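PDB 3L84: transketolase from Campylobacter jejuni, which belongs to the thiamine diphosphate-binding enzymes of the transketolase family and carries two domains of the thiamine diphosphate-binding fold followed by a smaller C-terminal domain. Local coordinates for residues E536-L539 with C540-S543; N545-K549 with Q550-C554. All blocks are in the same frame, centred on the assembly; numbering follows the deposited sequence.

How the contacts relate
Contact 1 and contact 2 follow one another along the chain and neither nest nor cross. Coming from the N terminus, strand 528-532 of the C-terminal domain's mixed sheet leads to E536, and contact 1 (536-539 with 540-543) covers the opening turns of helix 537-549. Contact 2 (545-549 with 550-554) takes in the last turn of the same helix and the short loop that turns the chain into strand 554-558, parallel to and beside 528-532. Their centres lie about 13 Å apart. Each closes only a local turn, yet together they trace one beta-alpha-beta crossover from the helix start to the entry of the next strand, with helix 622-629 touching both.

Contact 1: E536-L539 with C540-S543; sequences EVWL and CLES
W538 and E542, one helical turn apart, meet with the glutamate chain laid over a face of the indole. From CB, which rests 3.6 Å from W538 O, the E542 side chain places CG beside its own backbone N (chi1 -63°). There CG sits 4.0 Å from the centroid of the W538 five-membered ring, a CH-pi contact well over the face. A bend at chi2 then brings the carboxylate almost parallel to the indole, with only 6° between the planes; CD lies 3.9 Å from W538 NE1, and OE2 is at a similar distance from CZ2. L541 CD1 meets the benzo part of the indole, 3.7 Å from W538 CE3, the two side chains crossing at about a right angle, and it also touches V537 CG1.

On another side of the helix, L539 O takes two bonds from S543. The backbone N and OG, each 2.8 Å from L539 O, approach from opposite faces of the carbonyl plane, so the serine hydroxyl donates back into its own helix. The remaining i to i+4 backbone bonds start with C540 N to E536 O.

E536 OE1 accepts a hydrogen bond from A586 N and forms a salt bridge with R472 NH2. C540 and S543 face strand 528-532, C540 and L539 also reach V584 of strand 580-584, and L539, E542 and S543 lie against helix 622-629.

Contact 2: N545-K549 with Q550-C554; sequences NELEK and QGFAC
E546 and Q550 are joined by side chain and backbone alike. Q550 NE2 donates to the anti lone pair of E546 OE2 at 2.7 Å, with the oxygen near the amide plane and the carboxylate turned 70° from it. The glutamate reaches this place because CG is anti to its backbone N (chi1 -179°) and the chain then bends at chi2. In a second polar side-chain bond, C554 N donates to E548 OE2 (3.0 Å) from above the carboxylate plane. S523 OG also bonds to E548 OE2, so this oxygen links the helix end to two other pieces of chain.

Among the backbone bonds, Q550 N still reaches E546 O in helical fashion. F552 N then turns back to L547 O at 2.9 Å, and the same oxygen lies at the edge of the F552 ring, in its plane. G551 N bonds to E548 O at 3.0 Å.

Apolar contacts centre on L547. Its CB and CD1 both lie 3.7 Å from C554 SG, and its CD2 approaches F552 CD2.

With G551 at positive phi (92°) and two bonds back into the last turn, this is a Schellman motif, ending the helix of a beta-alpha-beta crossover and leading directly into strand 554-558.

Contact 1: E536-L539 with C540-S543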
loop_
_atom_site.group_PDB
_atom_site.type_symbol
_atom_site.label_atom_id
_atom_site.label_comp_id
_atom_site.label_asym_id
_atom_site.label_seq_id
_atom_site.Cartn_x
_atom_site.Cartn_y
_atom_site.Cartn_z
ATOM N N GLU A 536 -2.671 -26.233 4.122
ATOM C CA GLU A 536 -3.744 -27.120 3.616
ATOM C C GLU A 536 -3.270 -28.454 3.087
ATOM O O GLU A 536 -4.086 -29.299 2.727
ATOM C CB GLU A 536 -4.581 -26.357 2.563
ATOM C CG GLU A 536 -5.533 -25.378 3.196
ATOM C CD GLU A 536 -4.833 -24.248 3.915
ATOM O OE1 GLU A 536 -4.254 -23.385 3.204
ATOM O OE2 GLU A 536 -4.843 -24.208 5.170
ATOM N N VAL A 537 -1.965 -28.688 3.053
ATOM C CA VAL A 537 -1.467 -29.949 2.488
ATOM C C VAL A 537 -1.878 -31.146 3.338
ATOM O O VAL A 537 -2.310 -32.171 2.838
ATOM C CB VAL A 537 0.082 -29.902 2.272
ATOM C CG1 VAL A 537 0.627 -31.287 1.847
ATOM C CG2 VAL A 537 0.430 -28.881 1.219
ATOM N N TRP A 538 -1.776 -31.014 4.648
ATOM C CA TRP A 538 -2.119 -32.112 5.523
ATOM C C TRP A 538 -3.604 -32.466 5.398
ATOM O O TRP A 538 -3.979 -33.646 5.376
ATOM C CB TRP A 538 -1.775 -31.705 6.961
ATOM C CG TRP A 538 -1.824 -32.839 7.863
ATOM C CD1 TRP A 538 -2.747 -33.066 8.840
ATOM C CD2 TRP A 538 -0.900 -33.947 7.898
ATOM N NE1 TRP A 538 -2.457 -34.251 9.489
ATOM C CE2 TRP A 538 -1.328 -34.803 8.929
ATOM C CE3 TRP A 538 0.242 -34.292 7.151
ATOM C CZ2 TRP A 538 -0.645 -35.987 9.240
ATOM C CZ3 TRP A 538 0.924 -35.452 7.459
ATOM C CH2 TRP A 538 0.474 -36.291 8.492
ATOM N N LEU A 539 -4.465 -31.453 5.281
ATOM C CA LEU A 539 -5.896 -31.705 5.069
ATOM C C LEU A 539 -6.095 -32.563 3.821
ATOM O O LEU A 539 -6.940 -33.474 3.800
ATOM C CB LEU A 539 -6.646 -30.350 4.946
ATOM C CG LEU A 539 -8.077 -30.447 4.461
ATOM C CD1 LEU A 539 -8.990 -31.191 5.410
ATOM C CD2 LEU A 539 -8.623 -29.026 4.233
ATOM N N CYS A 540 -5.349 -32.256 2.767
ATOM C CA CYS A 540 -5.446 -33.032 1.533
ATOM C C CYS A 540 -4.886 -34.443 1.687
ATOM O O CYS A 540 -5.463 -35.381 1.155
ATOM C CB CYS A 540 -4.762 -32.324 0.390
ATOM S SG CYS A 540 -5.647 -30.832 -0.124
ATOM N N LEU A 541 -3.794 -34.627 2.421
ATOM C CA LEU A 541 -3.292 -35.977 2.662
ATOM C C LEU A 541 -4.352 -36.813 3.413
ATOM O O LEU A 541 -4.618 -37.981 3.063
ATOM C CB LEU A 541 -1.960 -35.954 3.428
ATOM C CG LEU A 541 -0.790 -35.473 2.611
ATOM C CD1 LEU A 541 0.379 -35.105 3.563
ATOM C CD2 LEU A 541 -0.344 -36.494 1.550
ATOM N N GLU A 542 -4.918 -36.241 4.477
ATOM C CA GLU A 542 -5.927 -36.924 5.268
ATOM C C GLU A 542 -7.165 -37.199 4.448
ATOM O O GLU A 542 -7.769 -38.273 4.562
ATOM C CB GLU A 542 -6.286 -36.123 6.524
ATOM C CG GLU A 542 -5.096 -35.934 7.513
ATOM C CD GLU A 542 -4.867 -37.106 8.442
ATOM O OE1 GLU A 542 -5.645 -37.268 9.399
ATOM O OE2 GLU A 542 -3.881 -37.841 8.228
ATOM N N SER A 543 -7.551 -36.248 3.598
ATOM C CA SER A 543 -8.728 -36.434 2.759
ATOM C C SER A 543 -8.498 -37.509 1.691
ATOM O O SER A 543 -9.380 -38.318 1.415
ATOM C CB SER A 543 -9.165 -35.129 2.103
ATOM O OG SER A 543 -9.546 -34.183 3.104
#

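Contact 2: N545-K549 with Q550-C554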
loop_
_atom_site.group_PDB
_atom_site.type_symbol
_atom_site.label_atom_id
_atom_site.label_comp_id
_atom_site.label_asym_id
_atom_site.label_seq_id
_atom_site.Cartn_x
_atom_site.Cartn_y
_atom_site.Cartn_z
ATOM N N ASN A 545 -6.516 -40.067 2.029
ATOM C CA ASN A 545 -6.563 -41.356 2.763
ATOM C C ASN A 545 -8.015 -41.795 2.950
ATOM O O ASN A 545 -8.353 -42.962 2.776
ATOM C CB ASN A 545 -5.896 -41.218 4.145
ATOM C CG ASN A 545 -4.399 -41.185 4.076
ATOM O OD1 ASN A 545 -3.802 -41.630 3.087
ATOM N ND2 ASN A 545 -3.759 -40.637 5.128
ATOM N N GLU A 546 -8.899 -40.867 3.302
ATOM C CA GLU A 546 -10.304 -41.195 3.428
ATOM C C GLU A 546 -10.925 -41.598 2.079
ATOM O O GLU A 546 -11.676 -42.576 2.006
ATOM C CB GLU A 546 -11.076 -40.032 4.075
ATOM C CG GLU A 546 -12.581 -40.288 4.279
ATOM C CD GLU A 546 -12.878 -41.440 5.225
ATOM O OE1 GLU A 546 -12.002 -41.749 6.066
ATOM O OE2 GLU A 546 -13.991 -42.026 5.130
ATOM N N LEU A 547 -10.617 -40.859 1.017
ATOM C CA LEU A 547 -11.117 -41.171 -0.319
ATOM C C LEU A 547 -10.634 -42.563 -0.755
ATOM O O LEU A 547 -11.412 -43.334 -1.285
ATOM C CB LEU A 547 -10.712 -40.088 -1.337
ATOM C CG LEU A 547 -11.467 -38.747 -1.297
ATOM C CD1 LEU A 547 -10.666 -37.657 -1.953
ATOM C CD2 LEU A 547 -12.831 -38.859 -1.954
ATOM N N GLU A 548 -9.381 -42.895 -0.474
ATOM C CA GLU A 548 -8.837 -44.224 -0.789
ATOM C C GLU A 548 -9.574 -45.319 0.007
ATOM O O GLU A 548 -9.886 -46.380 -0.540
ATOM C CB GLU A 548 -7.331 -44.254 -0.519
ATOM C CG GLU A 548 -6.511 -43.404 -1.468
ATOM C CD GLU A 548 -5.962 -44.119 -2.696
ATOM O OE1 GLU A 548 -6.304 -45.318 -2.937
ATOM O OE2 GLU A 548 -5.178 -43.478 -3.425
ATOM N N LYS A 549 -9.880 -45.057 1.277
ATOM C CA LYS A 549 -10.634 -46.013 2.108
ATOM C C LYS A 549 -12.030 -46.214 1.509
ATOM O O LYS A 549 -12.584 -47.339 1.586
ATOM C CB LYS A 549 -10.689 -45.501 3.555
ATOM C CG LYS A 549 -11.525 -46.267 4.526
ATOM C CD LYS A 549 -11.385 -45.649 5.926
ATOM C CE LYS A 549 -12.123 -46.506 6.973
ATOM N NZ LYS A 549 -11.916 -45.983 8.356
ATOM N N GLN A 550 -12.596 -45.168 0.902
ATOM C CA GLN A 550 -13.886 -45.241 0.209
ATOM C C GLN A 550 -13.810 -45.764 -1.243
ATOM O O GLN A 550 -14.834 -45.845 -1.909
ATOM C CB GLN A 550 -14.636 -43.895 0.270
ATOM C CG GLN A 550 -14.957 -43.451 1.707
ATOM C CD GLN A 550 -15.705 -42.105 1.829
ATOM O OE1 GLN A 550 -16.555 -41.776 1.012
ATOM N NE2 GLN A 550 -15.412 -41.363 2.899
ATOM N N GLY A 551 -12.626 -46.145 -1.720
ATOM C CA GLY A 551 -12.449 -46.725 -3.061
ATOM C C GLY A 551 -12.131 -45.790 -4.213
ATOM O O GLY A 551 -12.355 -46.123 -5.373
ATOM N N PHE A 552 -11.589 -44.614 -3.901
ATOM C CA PHE A 552 -11.143 -43.670 -4.934
ATOM C C PHE A 552 -9.639 -43.442 -4.896
ATOM O O PHE A 552 -9.132 -42.888 -3.921
ATOM C CB PHE A 552 -11.844 -42.329 -4.775
ATOM C CG PHE A 552 -13.358 -42.427 -4.777
ATOM C CD1 PHE A 552 -14.070 -42.326 -5.960
ATOM C CD2 PHE A 552 -14.053 -42.590 -3.588
ATOM C CE1 PHE A 552 -15.466 -42.423 -5.963
ATOM C CE2 PHE A 552 -15.461 -42.698 -3.583
ATOM C CZ PHE A 552 -16.144 -42.605 -4.772
ATOM N N ALA A 553 -8.956 -43.797 -5.979
ATOM C CA ALA A 553 -7.511 -43.574 -6.097
ATOM C C ALA A 553 -7.206 -42.082 -6.214
ATOM O O ALA A 553 -7.855 -41.398 -7.006
ATOM C CB ALA A 553 -6.962 -44.328 -7.312
ATOM N N CYS A 554 -6.224 -41.602 -5.449
ATOM C CA CYS A 554 -5.884 -40.184 -5.413
ATOM C C CYS A 554 -4.397 -39.891 -5.531
ATOM O O CYS A 554 -3.553 -40.659 -5.037
ATOM C CB CYS A 554 -6.293 -39.585 -4.085
ATOM S SG CYS A 554 -8.007 -39.554 -3.769
#